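Local coordinates for 3-oxosteroid 1-dehydrogenase (Sterolibacterium denitrificans, PDB 7P18), which probably catalyses, with FAD as cofactor, the 1,2-dehydrogenation of 3-oxosteroids to 3-oxo-Delta(1)-steroids, passing the electrons to an acceptor, at residues Leu21-Leu31 against Met547-Ala558; Arg264-Gly272 against Gly520-Ser528. One frame throughout, in Å; residues are numbered along the deposited sequence.

Interaction 1: residues Leu21-Leu31 against Met547-Ala558; sequences LAAARAHDLGL and MTFGFRAANHIA
Arg25 sends its CG trans to the backbone N (chi1 177°) and then bends at chi2, which carries its guanidinium across to Phe551 and Asn555; Phe551, with a similar first torsion of -177°, swings its ring back to meet it. The setting is a helix pair of the Rossmann-type FAD-binding fold: helix 17-28, which follows the first strand of the nucleotide-binding sheet, packs against the C-terminal helix 543-559, the two short axes running roughly parallel, 8.0 Å apart at closest. Small residues permit this approach. Ala22 CB lies 3.4 Å from Gly550 O, and a side chain at Gly550 would press tightly on the Ala22 methyl. One turn on, the methyl of Ala554 sits over the backbone of the other helix, touching Ala22 O and Ala26 N, while Ala26 CB meets it at 3.9 Å. On one flank Leu21 lays CB and CG against the CG and SD of Met547, the two side chains crossing nearly at right angles, and its CD1 rests on Phe551 CB and N. At the far end, where a Schellman motif with Gly30 closes helix 17-28, Leu29 CD1 packs on Ala558 CB and Leu31 CD1 on Ile557 CG2. The guanidinium is held between Leu29 CD2 on one face and Phe551 CE1 on the other, and Tyr100 adds a cation-pi contact. At its edge, Arg25 grips a single oxygen with two nitrogens: NE reaches Asn555 OD1 at 2.8 Å in the carbonyl plane, whereas NH2 approaches the same Asn555 OD1 from above that plane, at 3.2 Å.

Interaction 2: residues Arg264-Gly272 against Gly520-Ser528; sequences RGVVLGAGG and GLYCIGNNS. With FAD (flavin-adenine dinucleotide), chain C.
Gly271 and Asn526 meet beside the FAD pyrophosphate, where the loops after two parallel strands of the Rossmann-type nucleotide-binding sheet come together. Asn526 N donates to FAD O2P at 2.8 Å, and Asn526 ND2 reaches the ribityl O3'. Glycines suit this place, since a side chain on Gly525 would collide with O2P and one on Gly271 would crowd O3P. One water ties both loops to the phosphate, accepting from Gly271 N and donating to Ile524 O and, at 2.7 Å, to FAD O2P. Behind this first shell, Asn527 joins the loops. Its CG, roughly trans to the backbone N (chi1 -156°), points OD1 at the other loop, where it accepts from Ala270 N at 3.1 Å; Thr303 OG1 bonds to the same oxygen. A leucine in its place would probably leave Ala270 N without its acceptor and let the loop after strand 265-268 shift beside the cofactor. Farther out, Val266 and Leu268 exchange backbone hydrogen bonds with Gly520, Tyr522 and Ile524, pairing strands 265-268 and 521-523. Side chains alternate: Val266, Leu268, Leu521 and Cys523 share one face, with Leu268 CD1 3.8 Å from Leu521 CD1, while Val267 and Tyr522 lie on the other, against helix 543-559. The Leu268 N to Tyr522 O bond, 2.8 Å, is almost straight at the hydrogen, yet the donor stands well above the carbonyl plane.

Overall arrangement
Interaction 1 and interaction 2 illustrate how segments far apart in sequence build one nucleotide-binding domain; interaction 1 alone joins an early helix to the C-terminal one. Their centres lie 12 Å apart, and interaction 2 is nested inside the loop that interaction 1 closes. Strand 521-523, at the edge of the five-stranded parallel sheet, leads on to helix 543-559, which packs over one face of that sheet and against helix 17-28. The two contacts touch directly: His556 ND1 probably hydrogen-bonds Tyr522 OH, Arg264 NH2 probably does so with Ile557 O, and Phe549 packs on Ile524. Sheet and helices thus form one layered body, with the FAD pyrophosphate at the loops of interaction 2.

Interaction 1: residues Leu21-Leu31 against Met547-Ala558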
loop_
_atom_site.group_PDB
_atom_site.type_symbol
_atom_site.label_atom_id
_atom_site.label_comp_id
_atom_site.label_asym_id
_atom_site.label_seq_id
_atom_site.Cartn_x
_atom_site.Cartn_y
_atom_site.Cartn_z
ATOM N N LEU A 21 6.130 15.129 1.643
ATOM C CA LEU A 21 5.870 15.883 0.381
ATOM C C LEU A 21 5.238 17.234 0.732
ATOM O O LEU A 21 5.739 18.269 0.238
ATOM C CB LEU A 21 4.969 15.063 -0.551
ATOM C CG LEU A 21 4.789 15.575 -1.995
ATOM C CD1 LEU A 21 3.825 16.741 -2.049
ATOM C CD2 LEU A 21 6.101 15.966 -2.619
ATOM N N ALA A 22 4.198 17.244 1.563
ATOM C CA ALA A 22 3.505 18.480 1.972
ATOM C C ALA A 22 4.532 19.416 2.620
ATOM O O ALA A 22 4.509 20.634 2.324
ATOM C CB ALA A 22 2.329 18.186 2.864
ATOM N N ALA A 23 5.410 18.876 3.462
ATOM C CA ALA A 23 6.451 19.647 4.178
ATOM C C ALA A 23 7.404 20.307 3.169
ATOM O O ALA A 23 7.683 21.538 3.307
ATOM C CB ALA A 23 7.189 18.742 5.150
ATOM N N ALA A 24 7.896 19.570 2.197
ATOM C CA ALA A 24 8.853 20.087 1.199
ATOM C C ALA A 24 8.154 21.175 0.374
ATOM O O ALA A 24 8.775 22.237 0.083
ATOM C CB ALA A 24 9.350 18.974 0.321
ATOM N N ARG A 25 6.903 20.930 0.010
ATOM C CA ARG A 25 6.152 21.854 -0.871
ATOM C C ARG A 25 5.879 23.143 -0.096
ATOM O O ARG A 25 6.057 24.220 -0.688
ATOM C CB ARG A 25 4.873 21.218 -1.411
ATOM C CG ARG A 25 4.041 22.168 -2.261
ATOM C CD ARG A 25 4.749 22.534 -3.547
ATOM N NE ARG A 25 3.888 23.358 -4.392
ATOM C CZ ARG A 25 4.218 23.837 -5.584
ATOM N NH1 ARG A 25 5.395 23.573 -6.141
ATOM N NH2 ARG A 25 3.336 24.577 -6.227
ATOM N N ALA A 26 5.424 23.045 1.149
ATOM C CA ALA A 26 5.108 24.218 1.998
ATOM C C ALA A 26 6.391 25.046 2.149
ATOM O O ALA A 26 6.349 26.277 1.957
ATOM C CB ALA A 26 4.552 23.772 3.310
ATOM N N HIS A 27 7.516 24.381 2.403
ATOM C CA HIS A 27 8.828 25.051 2.490
ATOM C C HIS A 27 9.108 25.801 1.183
ATOM O O HIS A 27 9.441 27.016 1.254
ATOM C CB HIS A 27 9.936 24.055 2.788
ATOM C CG HIS A 27 11.275 24.703 2.875
ATOM N ND1 HIS A 27 12.071 24.882 1.768
ATOM C CD2 HIS A 27 11.956 25.190 3.932
ATOM C CE1 HIS A 27 13.197 25.452 2.151
ATOM N NE2 HIS A 27 13.154 25.618 3.476
ATOM N N ASP A 28 8.954 25.140 0.036
ATOM C CA ASP A 28 9.322 25.729 -1.283
ATOM C C ASP A 28 8.428 26.919 -1.589
ATOM O O ASP A 28 8.871 27.729 -2.396
ATOM C CB ASP A 28 9.313 24.704 -2.405
ATOM C CG ASP A 28 10.488 23.758 -2.362
ATOM O OD1 ASP A 28 11.431 24.030 -1.580
ATOM O OD2 ASP A 28 10.466 22.772 -3.076
ATOM N N LEU A 29 7.267 27.045 -0.927
ATOM C CA LEU A 29 6.320 28.178 -1.097
ATOM C C LEU A 29 6.571 29.260 -0.038
ATOM O O LEU A 29 5.786 30.204 0.007
ATOM C CB LEU A 29 4.886 27.647 -1.015
ATOM C CG LEU A 29 4.454 26.720 -2.162
ATOM C CD1 LEU A 29 3.035 26.184 -1.922
ATOM C CD2 LEU A 29 4.540 27.443 -3.515
ATOM N N GLY A 30 7.621 29.120 0.777
ATOM C CA GLY A 30 8.127 30.182 1.670
ATOM C C GLY A 30 7.610 30.052 3.090
ATOM O O GLY A 30 7.748 31.023 3.836
ATOM N N LEU A 31 7.022 28.908 3.470
ATOM C CA LEU A 31 6.500 28.702 4.841
ATOM C C LEU A 31 7.553 27.970 5.673
ATOM O O LEU A 31 8.215 27.041 5.130
ATOM C CB LEU A 31 5.208 27.868 4.809
ATOM C CG LEU A 31 4.076 28.457 3.968
ATOM C CD1 LEU A 31 3.103 27.375 3.504
ATOM C CD2 LEU A 31 3.353 29.546 4.747
ATOM N N MET A 547 0.093 11.955 -1.444
ATOM C CA MET A 547 1.032 12.993 -1.916
ATOM C C MET A 547 0.287 14.115 -2.648
ATOM O O MET A 547 0.709 15.272 -2.491
ATOM C CB MET A 547 2.182 12.388 -2.729
ATOM C CG MET A 547 3.280 11.760 -1.772
ATOM S SD MET A 547 4.884 11.608 -2.442
ATOM C CE MET A 547 4.583 10.681 -3.941
ATOM N N THR A 548 -0.765 13.825 -3.409
ATOM C CA THR A 548 -1.447 14.858 -4.237
ATOM C C THR A 548 -2.193 15.816 -3.297
ATOM O O THR A 548 -2.063 17.022 -3.450
ATOM C CB THR A 548 -2.357 14.243 -5.299
ATOM O OG1 THR A 548 -1.575 13.438 -6.192
ATOM C CG2 THR A 548 -3.118 15.336 -6.031
ATOM N N PHE A 549 -2.898 15.311 -2.282
ATOM C CA PHE A 549 -3.607 16.185 -1.328
ATOM C C PHE A 549 -2.595 16.859 -0.386
ATOM O O PHE A 549 -2.877 17.971 0.066
ATOM C CB PHE A 549 -4.812 15.480 -0.717
ATOM C CG PHE A 549 -5.952 15.368 -1.694
ATOM C CD1 PHE A 549 -6.674 16.491 -2.079
ATOM C CD2 PHE A 549 -6.223 14.171 -2.344
ATOM C CE1 PHE A 549 -7.690 16.397 -3.021
ATOM C CE2 PHE A 549 -7.211 14.090 -3.308
ATOM C CZ PHE A 549 -7.941 15.196 -3.649
ATOM N N GLY A 550 -1.426 16.258 -0.141
ATOM C CA GLY A 550 -0.345 16.937 0.596
ATOM C C GLY A 550 0.112 18.180 -0.146
ATOM O O GLY A 550 0.215 19.253 0.474
ATOM N N PHE A 551 0.335 18.031 -1.442
ATOM C CA PHE A 551 0.684 19.121 -2.396
ATOM C C PHE A 551 -0.410 20.204 -2.358
ATOM O O PHE A 551 -0.061 21.417 -2.188
ATOM C CB PHE A 551 0.897 18.468 -3.756
ATOM C CG PHE A 551 1.343 19.380 -4.874
ATOM C CD1 PHE A 551 2.678 19.749 -4.996
ATOM C CD2 PHE A 551 0.446 19.793 -5.851
ATOM C CE1 PHE A 551 3.106 20.522 -6.068
ATOM C CE2 PHE A 551 0.874 20.544 -6.935
ATOM C CZ PHE A 551 2.188 20.951 -7.021
ATOM N N ARG A 552 -1.673 19.825 -2.545
ATOM C CA ARG A 552 -2.818 20.785 -2.520
ATOM C C ARG A 552 -2.936 21.466 -1.144
ATOM O O ARG A 552 -3.259 22.659 -1.134
ATOM C CB ARG A 552 -4.126 20.144 -2.959
ATOM C CG ARG A 552 -4.155 19.717 -4.428
ATOM C CD ARG A 552 -5.563 19.364 -4.891
ATOM N NE ARG A 552 -6.464 20.513 -4.822
ATOM C CZ ARG A 552 -6.764 21.352 -5.836
ATOM N NH1 ARG A 552 -6.270 21.167 -7.047
ATOM N NH2 ARG A 552 -7.603 22.359 -5.617
ATOM N N ALA A 553 -2.709 20.763 -0.020
ATOM C CA ALA A 553 -2.761 21.381 1.319
ATOM C C ALA A 553 -1.740 22.516 1.389
ATOM O O ALA A 553 -2.124 23.635 1.827
ATOM C CB ALA A 553 -2.516 20.378 2.437
ATOM N N ALA A 554 -0.487 22.236 1.057
ATOM C CA ALA A 554 0.618 23.209 1.122
ATOM C C ALA A 554 0.261 24.390 0.207
ATOM O O ALA A 554 0.369 25.539 0.645
ATOM C CB ALA A 554 1.916 22.604 0.699
ATOM N N ASN A 555 -0.222 24.109 -0.989
ATOM C CA ASN A 555 -0.605 25.159 -1.974
ATOM C C ASN A 555 -1.692 26.043 -1.358
ATOM O O ASN A 555 -1.590 27.291 -1.473
ATOM C CB ASN A 555 -1.053 24.541 -3.300
ATOM C CG ASN A 555 0.047 23.916 -4.108
ATOM O OD1 ASN A 555 1.246 24.084 -3.829
ATOM N ND2 ASN A 555 -0.353 23.173 -5.133
ATOM N N HIS A 556 -2.690 25.452 -0.702
ATOM C CA HIS A 556 -3.828 26.201 -0.145
ATOM C C HIS A 556 -3.332 27.107 0.977
ATOM O O HIS A 556 -3.765 28.300 1.046
ATOM C CB HIS A 556 -4.948 25.278 0.314
ATOM C CG HIS A 556 -6.170 26.032 0.703
ATOM N ND1 HIS A 556 -6.404 26.434 1.990
ATOM C CD2 HIS A 556 -7.195 26.506 -0.052
ATOM C CE1 HIS A 556 -7.554 27.092 2.028
ATOM N NE2 HIS A 556 -8.079 27.091 0.789
ATOM N N ILE A 557 -2.478 26.573 1.843
ATOM C CA ILE A 557 -1.932 27.323 3.006
ATOM C C ILE A 557 -1.143 28.539 2.475
ATOM O O ILE A 557 -1.383 29.641 2.945
ATOM C CB ILE A 557 -1.079 26.421 3.903
ATOM C CG1 ILE A 557 -1.878 25.311 4.592
ATOM C CG2 ILE A 557 -0.331 27.274 4.914
ATOM C CD1 ILE A 557 -0.987 24.246 5.221
ATOM N N ALA A 558 -0.244 28.339 1.527
ATOM C CA ALA A 558 0.534 29.440 0.889
ATOM C C ALA A 558 -0.378 30.470 0.180
ATOM O O ALA A 558 -0.080 31.681 0.286
ATOM C CB ALA A 558 1.563 28.883 -0.037
#

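Interaction 2: residues Arg264-Gly272 against Gly520-Ser528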
loop_
_atom_site.group_PDB
_atom_site.type_symbol
_atom_site.label_atom_id
_atom_site.label_comp_id
_atom_site.label_asym_id
_atom_site.label_seq_id
_atom_site.Cartn_x
_atom_site.Cartn_y
_atom_site.Cartn_z
ATOM N N ARG A 264 -0.231 29.131 10.421
ATOM C CA ARG A 264 -0.953 29.018 9.122
ATOM C C ARG A 264 -1.727 27.698 9.039
ATOM O O ARG A 264 -2.866 27.721 8.544
ATOM C CB ARG A 264 0.034 29.225 7.978
ATOM C CG ARG A 264 0.749 30.569 8.046
ATOM C CD ARG A 264 -0.185 31.677 7.619
ATOM N NE ARG A 264 -0.343 31.623 6.175
ATOM C CZ ARG A 264 0.559 32.063 5.297
ATOM N NH1 ARG A 264 1.698 32.607 5.711
ATOM N NH2 ARG A 264 0.317 31.951 3.995
ATOM N N GLY A 265 -1.163 26.579 9.503
ATOM C CA GLY A 265 -1.924 25.323 9.409
ATOM C C GLY A 265 -1.237 24.131 10.026
ATOM O O GLY A 265 -0.008 24.111 10.125
ATOM N N VAL A 266 -2.067 23.177 10.418
ATOM C CA VAL A 266 -1.667 21.831 10.896
ATOM C C VAL A 266 -2.126 20.843 9.837
ATOM O O VAL A 266 -3.337 20.829 9.554
ATOM C CB VAL A 266 -2.309 21.512 12.254
ATOM C CG1 VAL A 266 -2.124 20.053 12.652
ATOM C CG2 VAL A 266 -1.793 22.467 13.333
ATOM N N VAL A 267 -1.197 20.036 9.340
ATOM C CA VAL A 267 -1.509 18.969 8.355
ATOM C C VAL A 267 -1.441 17.625 9.081
ATOM O O VAL A 267 -0.329 17.255 9.522
ATOM C CB VAL A 267 -0.555 19.006 7.162
ATOM C CG1 VAL A 267 -0.902 17.923 6.143
ATOM C CG2 VAL A 267 -0.540 20.386 6.530
ATOM N N LEU A 268 -2.581 16.948 9.208
ATOM C CA LEU A 268 -2.644 15.589 9.802
ATOM C C LEU A 268 -2.328 14.579 8.701
ATOM O O LEU A 268 -3.211 14.327 7.844
ATOM C CB LEU A 268 -4.027 15.356 10.400
ATOM C CG LEU A 268 -4.406 16.351 11.508
ATOM C CD1 LEU A 268 -5.782 16.025 12.030
ATOM C CD2 LEU A 268 -3.365 16.388 12.632
ATOM N N GLY A 269 -1.137 14.007 8.738
ATOM C CA GLY A 269 -0.720 12.892 7.863
ATOM C C GLY A 269 -0.162 11.718 8.663
ATOM O O GLY A 269 0.917 11.232 8.330
ATOM N N ALA A 270 -0.911 11.281 9.665
ATOM C CA ALA A 270 -0.452 10.312 10.681
ATOM C C ALA A 270 -0.910 8.904 10.347
ATOM O O ALA A 270 -0.804 8.046 11.239
ATOM C CB ALA A 270 -0.979 10.731 12.022
ATOM N N GLY A 271 -1.486 8.680 9.164
ATOM C CA GLY A 271 -2.006 7.350 8.798
ATOM C C GLY A 271 -3.315 7.014 9.451
ATOM O O GLY A 271 -3.974 7.931 9.996
ATOM N N GLY A 272 -3.694 5.733 9.410
ATOM C CA GLY A 272 -5.018 5.275 9.800
ATOM C C GLY A 272 -5.073 4.752 11.233
ATOM O O GLY A 272 -4.331 5.250 12.104
ATOM N N GLY A 520 -7.536 26.197 9.765
ATOM C CA GLY A 520 -6.181 25.806 10.190
ATOM C C GLY A 520 -5.887 24.297 10.119
ATOM O O GLY A 520 -4.741 23.912 10.433
ATOM N N LEU A 521 -6.862 23.449 9.796
ATOM C CA LEU A 521 -6.692 21.965 9.888
ATOM C C LEU A 521 -6.865 21.312 8.513
ATOM O O LEU A 521 -7.949 21.454 7.899
ATOM C CB LEU A 521 -7.713 21.377 10.839
ATOM C CG LEU A 521 -7.459 19.924 11.247
ATOM C CD1 LEU A 521 -6.135 19.822 11.978
ATOM C CD2 LEU A 521 -8.608 19.388 12.091
ATOM N N TYR A 522 -5.828 20.596 8.104
ATOM C CA TYR A 522 -5.759 19.826 6.855
ATOM C C TYR A 522 -5.529 18.361 7.226
ATOM O O TYR A 522 -5.016 18.081 8.322
ATOM C CB TYR A 522 -4.643 20.361 5.972
ATOM C CG TYR A 522 -4.844 21.803 5.567
ATOM C CD1 TYR A 522 -4.556 22.842 6.438
ATOM C CD2 TYR A 522 -5.375 22.128 4.322
ATOM C CE1 TYR A 522 -4.788 24.175 6.089
ATOM C CE2 TYR A 522 -5.577 23.452 3.950
ATOM C CZ TYR A 522 -5.271 24.483 4.826
ATOM O OH TYR A 522 -5.466 25.789 4.435
ATOM N N CYS A 523 -5.834 17.458 6.304
ATOM C CA CYS A 523 -5.694 16.013 6.559
ATOM C C CYS A 523 -5.519 15.289 5.230
ATOM O O CYS A 523 -6.280 15.579 4.279
ATOM C CB CYS A 523 -6.892 15.507 7.327
ATOM S SG CYS A 523 -6.784 13.749 7.775
ATOM N N ILE A 524 -4.531 14.393 5.172
ATOM C CA ILE A 524 -4.129 13.716 3.917
ATOM C C ILE A 524 -3.847 12.234 4.215
ATOM O O ILE A 524 -3.611 11.873 5.372
ATOM C CB ILE A 524 -2.917 14.429 3.304
ATOM C CG1 ILE A 524 -1.677 14.261 4.185
ATOM C CG2 ILE A 524 -3.208 15.901 3.026
ATOM C CD1 ILE A 524 -0.437 14.797 3.584
ATOM N N GLY A 525 -3.773 11.420 3.177
ATOM C CA GLY A 525 -3.421 10.003 3.308
ATOM C C GLY A 525 -4.459 9.228 4.081
ATOM O O GLY A 525 -5.660 9.579 4.038
ATOM N N ASN A 526 -4.061 8.128 4.716
ATOM C CA ASN A 526 -5.069 7.214 5.327
ATOM C C ASN A 526 -5.658 7.826 6.608
ATOM O O ASN A 526 -6.640 7.263 7.148
ATOM C CB ASN A 526 -4.494 5.829 5.614
ATOM C CG ASN A 526 -4.063 5.064 4.388
ATOM O OD1 ASN A 526 -4.316 5.498 3.247
ATOM N ND2 ASN A 526 -3.422 3.914 4.630
ATOM N N ASN A 527 -5.109 8.937 7.079
ATOM C CA ASN A 527 -5.713 9.784 8.140
ATOM C C ASN A 527 -7.050 10.357 7.656
ATOM O O ASN A 527 -7.902 10.653 8.499
ATOM C CB ASN A 527 -4.712 10.872 8.514
ATOM C CG ASN A 527 -4.844 11.467 9.891
ATOM O OD1 ASN A 527 -3.846 11.962 10.394
ATOM N ND2 ASN A 527 -6.029 11.475 10.470
ATOM N N SER A 528 -7.247 10.475 6.334
ATOM C CA SER A 528 -8.418 11.095 5.686
ATOM C C SER A 528 -9.286 10.006 5.057
ATOM O O SER A 528 -8.788 8.951 4.674
ATOM C CB SER A 528 -7.980 12.162 4.662
ATOM O OG SER A 528 -7.488 11.560 3.470
HETATM P PA FAD C . 2.081 6.189 6.779
HETATM O O1A FAD C . 2.916 6.023 5.561
HETATM O O2A FAD C . 1.961 4.925 7.586
HETATM O O5B FAD C . 2.729 7.351 7.639
HETATM C C5B FAD C . 2.088 7.739 8.883
HETATM C C4B FAD C . 3.160 8.117 9.860
HETATM O O4B FAD C . 2.550 8.828 10.972
HETATM C C3B FAD C . 3.948 6.943 10.477
HETATM O O3B FAD C . 5.352 7.157 10.375
HETATM C C2B FAD C . 3.459 6.910 11.927
HETATM O O2B FAD C . 4.391 6.306 12.814
HETATM C C1B FAD C . 3.118 8.379 12.174
HETATM N N9A FAD C . 2.191 8.618 13.281
HETATM C C8A FAD C . 1.152 7.844 13.716
HETATM N N7A FAD C . 0.584 8.323 14.819
HETATM C C5A FAD C . 1.273 9.500 15.082
HETATM C C6A FAD C . 1.150 10.473 16.098
HETATM N N6A FAD C . 0.296 10.388 17.125
HETATM N N1A FAD C . 2.002 11.520 16.058
HETATM C C2A FAD C . 2.887 11.585 15.059
HETATM N N3A FAD C . 3.146 10.697 14.093
HETATM C C4A FAD C . 2.268 9.680 14.150
HETATM N N1 FAD C . -0.037 2.043 -1.599
HETATM C C2 FAD C . 0.164 2.592 -2.819
HETATM O O2 FAD C . -0.569 3.508 -3.236
HETATM N N3 FAD C . 1.171 2.201 -3.607
HETATM C C4 FAD C . 1.887 1.046 -3.368
HETATM O O4 FAD C . 2.863 0.808 -4.072
HETATM C C4X FAD C . 1.696 0.405 -2.114
HETATM N N5 FAD C . 2.391 -0.683 -1.827
HETATM C C5X FAD C . 2.232 -1.228 -0.574
HETATM C C6 FAD C . 3.032 -2.334 -0.204
HETATM C C7 FAD C . 3.017 -2.841 1.089
HETATM C C7M FAD C . 3.905 -4.007 1.472
HETATM C C8 FAD C . 2.228 -2.202 2.061
HETATM C C8M FAD C . 2.212 -2.715 3.490
HETATM C C9 FAD C . 1.381 -1.176 1.693
HETATM C C9A FAD C . 1.398 -0.629 0.395
HETATM N N10 FAD C . 0.563 0.428 -0.003
HETATM C C10 FAD C . 0.704 1.001 -1.260
HETATM C "C1'" FAD C . -0.281 1.125 0.974
HETATM C "C2'" FAD C . 0.457 2.376 1.498
HETATM O "O2'" FAD C . 1.755 2.075 2.009
HETATM C "C3'" FAD C . -0.344 3.136 2.570
HETATM O "O3'" FAD C . -1.740 3.166 2.266
HETATM C "C4'" FAD C . 0.214 4.530 2.768
HETATM O "O4'" FAD C . 1.603 4.410 3.037
HETATM C "C5'" FAD C . -0.463 5.317 3.870
HETATM O "O5'" FAD C . 0.262 6.557 3.979
HETATM P P FAD C . -0.006 7.532 5.205
HETATM O O1P FAD C . 0.936 8.631 4.954
HETATM O O2P FAD C . -1.429 7.759 5.454
HETATM O O3P FAD C . 0.570 6.682 6.480
HETATM O O HOH W 1 -2.069 10.048 6.703
HETATM O O HOH W 2 -2.989 3.538 7.559
#